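Local coordinates for protein bifunctional cytochrome P450/NADPH--P450 reductase (Deinococcus aerius, PDB 7F3H) that probably hydroxylates fatty acids or similar substrates at its heme iron, using NADPH electrons delivered by a reductase domain fused to the same polypeptide, at residues P98-G101 / K102-I106; V144-D147 / M148-T152. All coordinates share one frame; numbering follows the deposited sequence.

Contact 1 of 2, residues P98-G101 / K102-I106; sequences PNWG and KAHRI. With HEM (protoporphyrin IX containing Fe), chain E.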
loop_
_atom_site.group_PDB
_atom_site.type_symbol
_atom_site.label_atom_id
_atom_site.label_comp_id
_atom_site.label_asym_id
_atom_site.label_seq_id
_atom_site.Cartn_x
_atom_site.Cartn_y
_atom_site.Cartn_z
ATOM N N PRO A 98 15.655 -16.354 -10.192
ATOM C CA PRO A 98 14.690 -17.452 -10.390
ATOM C C PRO A 98 13.558 -17.479 -9.377
ATOM O O PRO A 98 12.410 -17.830 -9.721
ATOM C CB PRO A 98 15.571 -18.705 -10.244
ATOM C CG PRO A 98 16.938 -18.275 -10.587
ATOM C CD PRO A 98 17.052 -16.825 -10.174
ATOM N N ASN A 99 13.848 -17.124 -8.115
ATOM C CA ASN A 99 12.814 -17.187 -7.087
ATOM C C ASN A 99 11.699 -16.163 -7.318
ATOM O O ASN A 99 10.579 -16.381 -6.837
ATOM C CB ASN A 99 13.431 -17.025 -5.691
ATOM C CG ASN A 99 13.747 -18.365 -5.019
ATOM O OD1 ASN A 99 13.131 -19.399 -5.295
ATOM N ND2 ASN A 99 14.743 -18.350 -4.163
ATOM N N TRP A 100 11.959 -15.070 -8.049
ATOM C CA TRP A 100 10.857 -14.170 -8.368
ATOM C C TRP A 100 9.822 -14.886 -9.226
ATOM O O TRP A 100 8.650 -14.990 -8.845
ATOM C CB TRP A 100 11.323 -12.890 -9.064
ATOM C CG TRP A 100 10.089 -12.040 -9.335
ATOM C CD1 TRP A 100 9.495 -11.161 -8.467
ATOM C CD2 TRP A 100 9.253 -12.051 -10.515
ATOM N NE1 TRP A 100 8.376 -10.610 -9.038
ATOM C CE2 TRP A 100 8.204 -11.132 -10.293
ATOM C CE3 TRP A 100 9.302 -12.736 -11.732
ATOM C CZ2 TRP A 100 7.202 -10.876 -11.251
ATOM C CZ3 TRP A 100 8.306 -12.477 -12.688
ATOM C CH2 TRP A 100 7.273 -11.552 -12.438
ATOM N N GLY A 101 10.252 -15.381 -10.398
ATOM C CA GLY A 101 9.357 -16.125 -11.264
ATOM C C GLY A 101 8.670 -17.260 -10.539
ATOM O O GLY A 101 7.452 -17.442 -10.668
ATOM N N LYS A 102 9.431 -18.014 -9.733
ATOM C CA LYS A 102 8.852 -19.161 -9.034
ATOM C C LYS A 102 7.726 -18.716 -8.103
ATOM O O LYS A 102 6.579 -19.189 -8.207
ATOM C CB LYS A 102 9.937 -19.904 -8.247
ATOM C CG LYS A 102 10.834 -20.806 -9.074
ATOM C CD LYS A 102 12.050 -21.304 -8.269
ATOM C CE LYS A 102 11.663 -22.161 -7.056
ATOM N NZ LYS A 102 12.815 -22.920 -6.421
ATOM N N ALA A 103 8.048 -17.809 -7.170
ATOM C CA ALA A 103 7.044 -17.300 -6.236
ATOM C C ALA A 103 5.867 -16.689 -6.974
ATOM O O ALA A 103 4.717 -16.960 -6.636
ATOM C CB ALA A 103 7.672 -16.275 -5.294
ATOM N N HIS A 104 6.135 -15.884 -7.996
ATOM C CA HIS A 104 5.069 -15.234 -8.746
ATOM C C HIS A 104 4.081 -16.271 -9.272
ATOM O O HIS A 104 2.870 -16.201 -9.004
ATOM C CB HIS A 104 5.693 -14.408 -9.886
ATOM C CG HIS A 104 4.690 -13.759 -10.793
ATOM N ND1 HIS A 104 3.806 -12.792 -10.358
ATOM C CD2 HIS A 104 4.418 -13.955 -12.107
ATOM C CE1 HIS A 104 3.044 -12.412 -11.369
ATOM N NE2 HIS A 104 3.392 -13.106 -12.438
ATOM N N ARG A 105 4.588 -17.264 -10.013
ATOM C CA ARG A 105 3.691 -18.248 -10.609
ATOM C C ARG A 105 3.010 -19.104 -9.548
ATOM O O ARG A 105 1.858 -19.494 -9.725
ATOM C CB ARG A 105 4.452 -19.094 -11.612
ATOM C CG ARG A 105 4.921 -18.283 -12.826
ATOM C CD ARG A 105 5.609 -19.194 -13.807
ATOM N NE ARG A 105 6.845 -19.796 -13.287
ATOM C CZ ARG A 105 8.055 -19.260 -13.443
ATOM N NH1 ARG A 105 8.187 -18.102 -14.090
ATOM N NH2 ARG A 105 9.134 -19.883 -12.962
ATOM N N ILE A 106 3.687 -19.400 -8.436
ATOM C CA ILE A 106 3.049 -20.172 -7.372
ATOM C C ILE A 106 1.937 -19.361 -6.699
ATOM O O ILE A 106 0.829 -19.864 -6.467
ATOM C CB ILE A 106 4.096 -20.658 -6.351
ATOM C CG1 ILE A 106 4.987 -21.744 -6.978
ATOM C CG2 ILE A 106 3.400 -21.169 -5.077
ATOM C CD1 ILE A 106 5.985 -22.364 -6.017
HETATM C CHA HEM E . 3.524 -4.610 -5.087
HETATM C CHB HEM E . 1.672 -7.500 -1.648
HETATM C CHC HEM E . -1.623 -4.073 -0.573
HETATM C CHD HEM E . 0.418 -1.089 -3.803
HETATM C C1A HEM E . 3.303 -5.682 -4.260
HETATM C C2A HEM E . 4.107 -6.885 -4.214
HETATM C C3A HEM E . 3.588 -7.714 -3.294
HETATM C C4A HEM E . 2.476 -7.020 -2.664
HETATM C CMA HEM E . 4.120 -9.121 -2.920
HETATM C CAA HEM E . 5.276 -7.170 -5.170
HETATM C CBA HEM E . 4.710 -7.949 -6.363
HETATM C CGA HEM E . 5.797 -8.366 -7.353
HETATM O O1A HEM E . 5.758 -9.561 -7.755
HETATM O O2A HEM E . 6.763 -7.612 -7.682
HETATM C C1B HEM E . 0.593 -6.856 -1.077
HETATM C C2B HEM E . -0.296 -7.393 -0.054
HETATM C C3B HEM E . -1.228 -6.457 0.195
HETATM C C4B HEM E . -0.915 -5.284 -0.601
HETATM C CMB HEM E . -0.190 -8.818 0.525
HETATM C CAB HEM E . -2.379 -6.424 1.225
HETATM C CBB HEM E . -2.586 -7.347 2.168
HETATM C C1C HEM E . -1.358 -2.951 -1.340
HETATM C C2C HEM E . -2.130 -1.701 -1.378
HETATM C C3C HEM E . -1.508 -0.912 -2.275
HETATM C C4C HEM E . -0.400 -1.619 -2.843
HETATM C CMC HEM E . -3.377 -1.377 -0.504
HETATM C CAC HEM E . -1.813 0.492 -2.774
HETATM C CBC HEM E . -2.863 1.179 -2.347
HETATM C C1D HEM E . 1.440 -1.775 -4.430
HETATM C C2D HEM E . 2.343 -1.231 -5.440
HETATM C C3D HEM E . 3.178 -2.213 -5.778
HETATM C C4D HEM E . 2.868 -3.399 -5.005
HETATM C CMD HEM E . 2.339 0.202 -6.033
HETATM C CAD HEM E . 4.289 -2.074 -6.802
HETATM C CBD HEM E . 5.452 -1.564 -5.993
HETATM C CGD HEM E . 6.612 -1.227 -6.866
HETATM O O1D HEM E . 7.715 -1.156 -6.272
HETATM O O2D HEM E . 6.444 -1.036 -8.115
HETATM N NA HEM E . 2.340 -5.792 -3.280
HETATM N NB HEM E . 0.183 -5.584 -1.394
HETATM N NC HEM E . -0.303 -2.849 -2.238
HETATM N ND HEM E . 1.790 -3.096 -4.195
HETATM FE FE HEM E . 0.948 -4.339 -2.896
HETATM O O HOH W 1 13.264 -21.789 -3.538
#
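The six-membered ring of W100 packs against the imidazole of H104 one helical turn on, in an offset stack whose planes lie 10° from parallel. The centroids of these two rings are 4.6 Å apart, and W100 CH2 comes to 3.7 Å from H104 CD2. H104 CB adds a CH-pi contact over the W100 six-membered ring, 4.0 Å from its centroid. W100 CG stands anti to the backbone N (chi1 -180°), which carries the indole alongside H104; the imidazole lies over a face of the indole, while the pyrrole N-H edge meets the heme. W100 NE1 donates to heme propionate oxygen O1A over 3.1 Å, a bond bent to 145°. The backbone bond from H104 N to W100 O, 2.8 Å, fixes the one-turn spacing of the two rings. Farther round the helix, a water links N99 OD1 to K102 NZ, which also forms a salt bridge with E250. Replacing W100 with a phenylalanine would probably leave O1A without this N-H donor and shrink the surface on which H104 rests. R403, Y79 and K73 also bond the heme. The tryptophan thus acts as a neutral anchor for the anionic propionate, as in the C helix of related P450s.

Contact 2 of 2, residues V144-D147 / M148-T152; sequences VADD and MTRLT
D146, D147 and R150 form a salt-bridge network on helix 144-161, in which two successive carboxylates meet one arginine nitrogen near the guanidinium plane. D147 OD1 accepts from R150 NH1 at 3.3 Å, with an N-H...O angle of 140°, a long and rather bent bond; the position of NH1 is uncertain, so this length and angle are approximate. D146 OD2 is modelled 2.3 Å from R150 NH1, an approach too short to be real, so the placement of both atoms is doubtful, though the opposite charges are consistent with a salt bridge. The D146 carboxylate stands almost upright to the guanidinium, their planes 87° apart, with both of its oxygens near NH1. D146 CG is anti to the backbone N (chi1 169°), bringing the carboxylate beside the arginine, whose chain runs extended from CG to NE. The aliphatic part of R150 also touches the first turn: its CD lies 3.7 Å from D147 OD1 and its CG 3.4 Å from D146 O.

The helix corresponds to the E helix of the P450 fold, which packs in the four-helix core, here with helices 113-137, 254-285 and 408-425. D147 is tied to the first of these through its stronger partner K133, in a salt bridge, and through W134 NE1, which bonds OD2. K133 lies close to R150 as well, and the shared aspartate is likely to offset that like-charge approach.

On another flank V144 and M148 run alongside each other in the same direction, with CG1 of V144 4.2 Å from CG of M148. The M148 chain bends at its second and third torsions, and its CG passes 3.2 Å from V144 O. V144 O also accepts the backbone N-H of M148, at an N-to-O distance of 2.9 Å.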
loop_
_atom_site.group_PDB
_atom_site.type_symbol
_atom_site.label_atom_id
_atom_site.label_comp_id
_atom_site.label_asym_id
_atom_site.label_seq_id
_atom_site.Cartn_x
_atom_site.Cartn_y
_atom_site.Cartn_z
ATOM N N VAL A 144 -6.980 6.316 14.424
ATOM C CA VAL A 144 -7.427 5.642 13.208
ATOM C C VAL A 144 -6.276 4.881 12.558
ATOM O O VAL A 144 -6.366 3.671 12.320
ATOM C CB VAL A 144 -8.072 6.652 12.251
ATOM C CG1 VAL A 144 -8.351 5.996 10.916
ATOM C CG2 VAL A 144 -9.371 7.230 12.872
ATOM N N ALA A 145 -5.177 5.582 12.260
ATOM C CA ALA A 145 -4.012 4.937 11.675
ATOM C C ALA A 145 -3.588 3.735 12.508
ATOM O O ALA A 145 -3.310 2.649 11.973
ATOM C CB ALA A 145 -2.868 5.947 11.581
ATOM N N ASP A 146 -3.581 3.907 13.832
ATOM C CA ASP A 146 -3.100 2.867 14.734
ATOM C C ASP A 146 -3.982 1.615 14.676
ATOM O O ASP A 146 -3.483 0.497 14.464
ATOM C CB ASP A 146 -3.027 3.456 16.144
ATOM C CG ASP A 146 -2.790 2.412 17.200
ATOM O OD1 ASP A 146 -1.665 1.840 17.242
ATOM O OD2 ASP A 146 -3.751 2.166 17.984
ATOM N N ASP A 147 -5.304 1.793 14.783
ATOM C CA ASP A 147 -6.208 0.656 14.760
ATOM C C ASP A 147 -6.309 0.017 13.376
ATOM O O ASP A 147 -6.524 -1.195 13.278
ATOM C CB ASP A 147 -7.570 1.086 15.259
ATOM C CG ASP A 147 -7.651 1.090 16.755
ATOM O OD1 ASP A 147 -6.706 0.593 17.408
ATOM O OD2 ASP A 147 -8.659 1.587 17.277
ATOM N N MET A 148 -6.128 0.798 12.294
ATOM C CA MET A 148 -6.078 0.205 10.957
ATOM C C MET A 148 -4.823 -0.660 10.780
ATOM O O MET A 148 -4.889 -1.735 10.168
ATOM C CB MET A 148 -6.131 1.307 9.886
ATOM C CG MET A 148 -7.444 2.078 9.822
ATOM S SD MET A 148 -8.937 1.032 9.749
ATOM C CE MET A 148 -9.743 1.394 11.285
ATOM N N THR A 149 -3.672 -0.203 11.294
ATOM C CA THR A 149 -2.464 -1.032 11.299
ATOM C C THR A 149 -2.646 -2.312 12.084
ATOM O O THR A 149 -2.195 -3.376 11.646
ATOM C CB THR A 149 -1.274 -0.238 11.830
ATOM O OG1 THR A 149 -0.901 0.766 10.876
ATOM C CG2 THR A 149 -0.121 -1.122 12.316
ATOM N N ARG A 150 -3.280 -2.231 13.252
ATOM C CA ARG A 150 -3.662 -3.461 13.933
ATOM C C ARG A 150 -4.500 -4.359 13.021
ATOM O O ARG A 150 -4.182 -5.550 12.837
ATOM C CB ARG A 150 -4.431 -3.137 15.205
ATOM C CG ARG A 150 -3.614 -2.439 16.256
ATOM C CD ARG A 150 -4.405 -2.343 17.540
ATOM N NE ARG A 150 -3.498 -2.217 18.668
ATOM C CZ ARG A 150 -3.218 -1.050 19.228
ATOM N NH1 ARG A 150 -3.794 0.046 18.758
ATOM N NH2 ARG A 150 -2.387 -0.971 20.257
ATOM N N LEU A 151 -5.570 -3.798 12.428
ATOM C CA LEU A 151 -6.449 -4.569 11.556
ATOM C C LEU A 151 -5.651 -5.308 10.498
ATOM O O LEU A 151 -5.726 -6.536 10.391
ATOM C CB LEU A 151 -7.499 -3.667 10.898
ATOM C CG LEU A 151 -8.362 -4.290 9.780
ATOM C CD1 LEU A 151 -9.378 -5.287 10.341
ATOM C CD2 LEU A 151 -9.093 -3.198 8.990
ATOM N N THR A 152 -4.851 -4.570 9.729
ATOM C CA THR A 152 -4.194 -5.148 8.561
ATOM C C THR A 152 -3.061 -6.098 8.957
ATOM O O THR A 152 -2.918 -7.164 8.358
ATOM C CB THR A 152 -3.705 -4.032 7.634
ATOM O OG1 THR A 152 -2.848 -3.132 8.356
ATOM C CG2 THR A 152 -4.895 -3.256 7.074
#

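Each contact pairs residues one turn apart on its own helix, 98-107 for contact 1 and 144-161 for contact 2, and their nearest atoms are about 19 Å apart. Contact 1 is partly buried, its centre about 21 Å from the centre of the chain; contact 2 is buried, its centre about 13 Å from that point. Both pack against helix 254-285, through N99 and A103 in one and M148, L151 and T152 in the other. In 98-106 the tryptophan of an aromatic stack donates a hydrogen bond to a heme propionate, and K102 and R105 reach the loop between helices 236-242 and 254-285. In 144-152 charge is paired within the helix and with helix 113-137, beside apolar packing.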